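Side-chain contacts in transcriptional regulator, BadM/Rrf2 family (Thermincola potens, PDB 4CIC), which probably binds DNA as an IscR-type transcription factor of the Rrf2 family, linked to the regulation of iron-sulfur cluster biogenesis: residues G14-F19 with E37-S42; D20-F25 with D135-A140. The protein carries 3 engineered substitutions. All coordinates share one frame; numbering follows the deposited sequence.

Contact 1: residues G14-F19 with E37-S42; sequences GVQAMF and ERQGLS
Gln16 reaches from its helix to the end of the next one and lays its terminal amide between Gln39 and Leu41. Its NE2 donates to Gln39 OE1 over 3.3 Å, a weak bond bent to 132° at the hydrogen, and the two amide planes stand 85° apart, nearly perpendicular. The other branch of the same amide, Gln16 OE1, rests on the methyl Leu41 CD2 at 3.7 Å, a plain van der Waals touch. Gln16 is extended beyond CG, which carries the amide far enough to meet both residues. Gln39 instead folds back at chi2 (-55°), and the bend brings its own amide round to face helix 9-23. There its stronger polar partner is Asp20, one turn on from Gln16: Gln39 NE2 hydrogen-bonds to Asp20 OD2, leaving OE1 turned to Gln16. Gly40, with positive phi, ends the helical run after Gln39 and leads the chain round to Leu41. Gln16 therefore meets the last residue of helix 32-39 and, past Gly40, the first side chain beyond it. Ser42 then N-caps the following helix through Tyr45 N. In this helix-turn-helix protein the contact joins helix 9-23 to the end of helix 32-39 and the turn that leads into helix 43-55. Ala17 packs on Leu46 of helix 43-55, while Val15 and Phe19 lean on Met136 of helix 133-143, and Gln16 also touches Thr113 of the second subunit.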
loop_
_atom_site.group_PDB
_atom_site.type_symbol
_atom_site.label_atom_id
_atom_site.label_comp_id
_atom_site.label_asym_id
_atom_site.label_seq_id
_atom_site.Cartn_x
_atom_site.Cartn_y
_atom_site.Cartn_z
ATOM N N GLY A 14 -15.456 -4.750 0.382
ATOM C CA GLY A 14 -16.127 -3.489 0.662
ATOM C C GLY A 14 -16.344 -2.679 -0.603
ATOM O O GLY A 14 -17.475 -2.234 -0.928
ATOM N N VAL A 15 -15.272 -2.528 -1.365
ATOM C CA VAL A 15 -15.356 -1.797 -2.620
ATOM C C VAL A 15 -16.180 -2.554 -3.652
ATOM O O VAL A 15 -16.984 -1.931 -4.349
ATOM C CB VAL A 15 -13.954 -1.434 -3.149
ATOM C CG1 VAL A 15 -14.047 -0.719 -4.502
ATOM C CG2 VAL A 15 -13.272 -0.542 -2.130
ATOM N N GLN A 16 -16.013 -3.873 -3.754
ATOM C CA GLN A 16 -16.841 -4.631 -4.707
ATOM C C GLN A 16 -18.321 -4.456 -4.417
ATOM O O GLN A 16 -19.122 -4.305 -5.338
ATOM C CB GLN A 16 -16.539 -6.131 -4.677
ATOM C CG GLN A 16 -15.313 -6.539 -5.455
ATOM C CD GLN A 16 -15.175 -8.052 -5.507
ATOM O OE1 GLN A 16 -14.642 -8.670 -4.587
ATOM N NE2 GLN A 16 -15.669 -8.653 -6.576
ATOM N N ALA A 17 -18.693 -4.509 -3.142
ATOM C CA ALA A 17 -20.121 -4.464 -2.797
ATOM C C ALA A 17 -20.673 -3.064 -3.061
ATOM O O ALA A 17 -21.802 -2.911 -3.561
ATOM C CB ALA A 17 -20.310 -4.844 -1.339
ATOM N N MET A 18 -19.866 -2.043 -2.748
ATOM C CA MET A 18 -20.299 -0.664 -2.963
ATOM C C MET A 18 -20.404 -0.382 -4.444
ATOM O O MET A 18 -21.316 0.327 -4.879
ATOM C CB MET A 18 -19.345 0.330 -2.292
ATOM C CG MET A 18 -19.422 0.294 -0.755
ATOM S SD MET A 18 -21.030 0.960 -0.184
ATOM C CE MET A 18 -20.901 2.660 -0.686
ATOM N N PHE A 19 -19.498 -0.954 -5.230
ATOM C CA PHE A 19 -19.566 -0.758 -6.672
ATOM C C PHE A 19 -20.799 -1.458 -7.256
ATOM O O PHE A 19 -21.470 -0.922 -8.142
ATOM C CB PHE A 19 -18.283 -1.202 -7.386
ATOM C CG PHE A 19 -18.325 -0.954 -8.865
ATOM C CD1 PHE A 19 -18.379 0.344 -9.361
ATOM C CD2 PHE A 19 -18.365 -2.009 -9.753
ATOM C CE1 PHE A 19 -18.463 0.581 -10.742
ATOM C CE2 PHE A 19 -18.455 -1.782 -11.120
ATOM C CZ PHE A 19 -18.484 -0.478 -11.611
ATOM N N GLU A 37 -24.150 -12.964 -5.023
ATOM C CA GLU A 37 -24.174 -13.843 -6.182
ATOM C C GLU A 37 -23.373 -13.248 -7.340
ATOM O O GLU A 37 -22.617 -13.945 -8.008
ATOM C CB GLU A 37 -25.622 -14.086 -6.629
ATOM C CG GLU A 37 -25.837 -15.396 -7.344
ATOM C CD GLU A 37 -26.212 -16.511 -6.391
ATOM O OE1 GLU A 37 -27.178 -16.329 -5.616
ATOM O OE2 GLU A 37 -25.540 -17.566 -6.410
ATOM N N ARG A 38 -23.546 -11.956 -7.581
ATOM C CA ARG A 38 -22.899 -11.316 -8.717
ATOM C C ARG A 38 -21.407 -11.145 -8.478
ATOM O O ARG A 38 -20.619 -11.171 -9.415
ATOM C CB ARG A 38 -23.513 -9.946 -8.985
ATOM C CG ARG A 38 -24.868 -9.996 -9.672
ATOM C CD ARG A 38 -25.327 -8.596 -10.050
ATOM N NE ARG A 38 -25.624 -7.787 -8.874
ATOM C CZ ARG A 38 -26.810 -7.752 -8.274
ATOM N NH1 ARG A 38 -27.814 -8.486 -8.750
ATOM N NH2 ARG A 38 -27.001 -6.979 -7.208
ATOM N N GLN A 39 -21.030 -10.952 -7.222
ATOM C CA GLN A 39 -19.645 -10.600 -6.896
ATOM C C GLN A 39 -18.820 -11.758 -6.366
ATOM O O GLN A 39 -17.619 -11.609 -6.116
ATOM C CB GLN A 39 -19.605 -9.429 -5.907
ATOM C CG GLN A 39 -20.255 -8.150 -6.433
ATOM C CD GLN A 39 -19.681 -7.700 -7.765
ATOM O OE1 GLN A 39 -18.491 -7.868 -8.037
ATOM N NE2 GLN A 39 -20.529 -7.131 -8.604
ATOM N N GLY A 40 -19.458 -12.911 -6.194
ATOM C CA GLY A 40 -18.781 -14.078 -5.652
ATOM C C GLY A 40 -18.306 -13.817 -4.237
ATOM O O GLY A 40 -17.137 -14.028 -3.912
ATOM N N LEU A 41 -19.213 -13.335 -3.395
ATOM C CA LEU A 41 -18.888 -13.048 -2.003
ATOM C C LEU A 41 -19.686 -13.945 -1.089
ATOM O O LEU A 41 -20.789 -14.369 -1.435
ATOM C CB LEU A 41 -19.212 -11.599 -1.658
ATOM C CG LEU A 41 -18.788 -10.565 -2.696
ATOM C CD1 LEU A 41 -19.256 -9.184 -2.284
ATOM C CD2 LEU A 41 -17.276 -10.605 -2.895
ATOM N N SER A 42 -19.148 -14.218 0.092
ATOM C CA SER A 42 -19.879 -15.011 1.064
ATOM C C SER A 42 -20.928 -14.116 1.688
ATOM O O SER A 42 -20.632 -12.992 2.096
ATOM C CB SER A 42 -18.944 -15.571 2.134
ATOM O OG SER A 42 -19.355 -15.172 3.431
#

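Contact 2: residues D20-F25 with D135-A140; sequences DLAQHF and DMLKDA
Leu137 puts its two methyls against Ala22 and Gln23, packing helix 133-143 onto the C-terminal end of helix 9-23 in this Rrf2-type helix-turn-helix protein. The buried part centres on Ala22. Its CB lies 4.1 Å from both Leu137 CD1 and Leu137 CD2, facing the fork of the side chain, and CD1 also comes to 3.7 Å from the backbone oxygen Ala22 O. With CG beside its backbone N (chi1 -72°), Leu137 sends this fork across to helix 9-23 although its CB leaves the backbone at a slant to that helix. Cutting Leu137 back to an alanine removes both methyls and is likely to leave a gap beside Ala22 CB and the Gln23 stem without its apolar neighbour.

Toward solvent the contact thins to one touch. Gln23 is exposed and lends only its aliphatic stem, Gln23 CG meeting Leu137 CD2 at 3.7 Å as the two side chains cross; no hydrogen bond joins the segments. Deeper in, Phe19, one turn before Gln23, packs on Leu137 and Ala140, and Leu71 of strand 68-71 touches Ala22. Helix 133-143 also meets the dimer partner, where Met136 packs on Thr113 and Asp139 on Val112 of the second subunit. Farther along the chain from Gln23, the His24 ring turns back to Asp20: its ND1 donates to Asp20 O at 2.8 Å, almost straight at 172°, with the oxygen lying 4° out of the ring plane.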
loop_
_atom_site.group_PDB
_atom_site.type_symbol
_atom_site.label_atom_id
_atom_site.label_comp_id
_atom_site.label_asym_id
_atom_site.label_seq_id
_atom_site.Cartn_x
_atom_site.Cartn_y
_atom_site.Cartn_z
ATOM N N ASP A 20 -21.091 -2.657 -6.771
ATOM C CA ASP A 20 -22.306 -3.352 -7.232
ATOM C C ASP A 20 -23.532 -2.492 -6.932
ATOM O O ASP A 20 -24.426 -2.317 -7.797
ATOM C CB ASP A 20 -22.402 -4.735 -6.575
ATOM C CG ASP A 20 -23.597 -5.554 -7.081
ATOM O OD1 ASP A 20 -24.748 -5.217 -6.737
ATOM O OD2 ASP A 20 -23.367 -6.548 -7.817
ATOM N N LEU A 21 -23.607 -1.931 -5.726
ATOM C CA LEU A 21 -24.701 -0.992 -5.443
ATOM C C LEU A 21 -24.708 0.228 -6.376
ATOM O O LEU A 21 -25.771 0.681 -6.817
ATOM C CB LEU A 21 -24.665 -0.548 -3.979
ATOM C CG LEU A 21 -24.979 -1.648 -2.966
ATOM C CD1 LEU A 21 -24.666 -1.176 -1.550
ATOM C CD2 LEU A 21 -26.489 -1.965 -3.072
ATOM N N ALA A 22 -23.529 0.757 -6.705
ATOM C CA ALA A 22 -23.458 1.875 -7.657
ATOM C C ALA A 22 -24.040 1.502 -9.020
ATOM O O ALA A 22 -24.743 2.310 -9.663
ATOM C CB ALA A 22 -21.989 2.377 -7.812
ATOM N N GLN A 23 -23.746 0.278 -9.459
ATOM C CA GLN A 23 -24.245 -0.234 -10.744
ATOM C C GLN A 23 -25.747 -0.392 -10.756
ATOM O O GLN A 23 -26.345 -0.435 -11.822
ATOM C CB GLN A 23 -23.621 -1.590 -11.076
ATOM C CG GLN A 23 -22.140 -1.432 -11.444
ATOM C CD GLN A 23 -21.485 -2.747 -11.858
ATOM O OE1 GLN A 23 -21.329 -3.662 -11.045
ATOM N NE2 GLN A 23 -21.085 -2.836 -13.122
ATOM N N HIS A 24 -26.351 -0.478 -9.577
ATOM C CA HIS A 24 -27.808 -0.642 -9.509
ATOM C C HIS A 24 -28.538 0.569 -8.939
ATOM O O HIS A 24 -29.746 0.509 -8.684
ATOM C CB HIS A 24 -28.145 -1.890 -8.685
ATOM C CG HIS A 24 -27.703 -3.164 -9.335
ATOM N ND1 HIS A 24 -26.437 -3.673 -9.192
ATOM C CD2 HIS A 24 -28.370 -4.024 -10.148
ATOM C CE1 HIS A 24 -26.330 -4.795 -9.888
ATOM N NE2 HIS A 24 -27.490 -5.026 -10.476
ATOM N N PHE A 25 -27.822 1.675 -8.755
ATOM C CA PHE A 25 -28.349 2.842 -8.051
ATOM C C PHE A 25 -29.610 3.393 -8.707
ATOM O O PHE A 25 -30.577 3.683 -8.025
ATOM C CB PHE A 25 -27.267 3.918 -7.966
ATOM C CG PHE A 25 -27.635 5.120 -7.117
ATOM C CD1 PHE A 25 -28.111 4.965 -5.826
ATOM C CD2 PHE A 25 -27.444 6.398 -7.608
ATOM C CE1 PHE A 25 -28.430 6.083 -5.050
ATOM C CE2 PHE A 25 -27.724 7.523 -6.837
ATOM C CZ PHE A 25 -28.225 7.363 -5.557
ATOM N N ASP A 135 -16.724 7.548 -11.101
ATOM C CA ASP A 135 -15.598 7.312 -11.994
ATOM C C ASP A 135 -15.511 5.830 -12.361
ATOM O O ASP A 135 -15.230 5.470 -13.509
ATOM C CB ASP A 135 -14.281 7.687 -11.301
ATOM C CG ASP A 135 -14.077 9.192 -11.140
ATOM O OD1 ASP A 135 -14.458 9.962 -12.037
ATOM O OD2 ASP A 135 -13.489 9.600 -10.107
ATOM N N MET A 136 -15.711 4.973 -11.365
ATOM C CA MET A 136 -15.682 3.534 -11.596
ATOM C C MET A 136 -16.824 3.100 -12.537
ATOM O O MET A 136 -16.620 2.274 -13.433
ATOM C CB MET A 136 -15.723 2.783 -10.256
ATOM C CG MET A 136 -14.420 2.958 -9.397
ATOM S SD MET A 136 -14.634 2.176 -7.798
ATOM C CE MET A 136 -14.604 0.438 -8.208
ATOM N N LEU A 137 -17.999 3.687 -12.365
ATOM C CA LEU A 137 -19.103 3.406 -13.299
ATOM C C LEU A 137 -18.762 3.767 -14.744
ATOM O O LEU A 137 -19.058 3.006 -15.676
ATOM C CB LEU A 137 -20.380 4.133 -12.867
ATOM C CG LEU A 137 -21.103 3.610 -11.628
ATOM C CD1 LEU A 137 -22.246 4.559 -11.249
ATOM C CD2 LEU A 137 -21.650 2.212 -11.872
ATOM N N LYS A 138 -18.160 4.940 -14.932
ATOM C CA LYS A 138 -17.688 5.345 -16.252
ATOM C C LYS A 138 -16.650 4.390 -16.844
ATOM O O LYS A 138 -16.759 3.991 -18.011
ATOM C CB LYS A 138 -17.150 6.770 -16.216
ATOM C CG LYS A 138 -18.231 7.798 -15.951
ATOM C CD LYS A 138 -17.644 9.186 -15.817
ATOM C CE LYS A 138 -18.738 10.211 -15.626
ATOM N NZ LYS A 138 -18.224 11.605 -15.734
ATOM N N ASP A 139 -15.645 4.027 -16.047
ATOM C CA ASP A 139 -14.636 3.077 -16.504
ATOM C C ASP A 139 -15.246 1.720 -16.874
ATOM O O ASP A 139 -14.866 1.118 -17.882
ATOM C CB ASP A 139 -13.541 2.915 -15.453
ATOM C CG ASP A 139 -12.622 4.119 -15.386
ATOM O OD1 ASP A 139 -12.976 5.173 -15.961
ATOM O OD2 ASP A 139 -11.546 4.014 -14.758
ATOM N N ALA A 140 -16.199 1.261 -16.064
ATOM C CA ALA A 140 -16.885 -0.010 -16.298
ATOM C C ALA A 140 -17.599 -0.018 -17.640
ATOM O O ALA A 140 -17.664 -1.046 -18.311
ATOM C CB ALA A 140 -17.884 -0.296 -15.180
#

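Both contacts hang on helix 9-23. Contact 1 is a surface contact in which two glutamine amides meet at the end of helix 32-39, whereas contact 2 is partly buried and held by van der Waals packing, with no hydrogen bond between its segments and Leu137 at its centre. They join different neighbours to the same helix: helix 32-39 and its turn in the first, helix 133-143 in the second. Asp20 ties them together, since its OD2 takes a salt bridge from Arg38 NE at 2.8 Å and belongs to the same carboxylate that Gln39 uses. Phe19, next to it in the chain, makes a second link, its CE1 3.5 Å from Met136 C. Each contact also lies within reach of the second subunit.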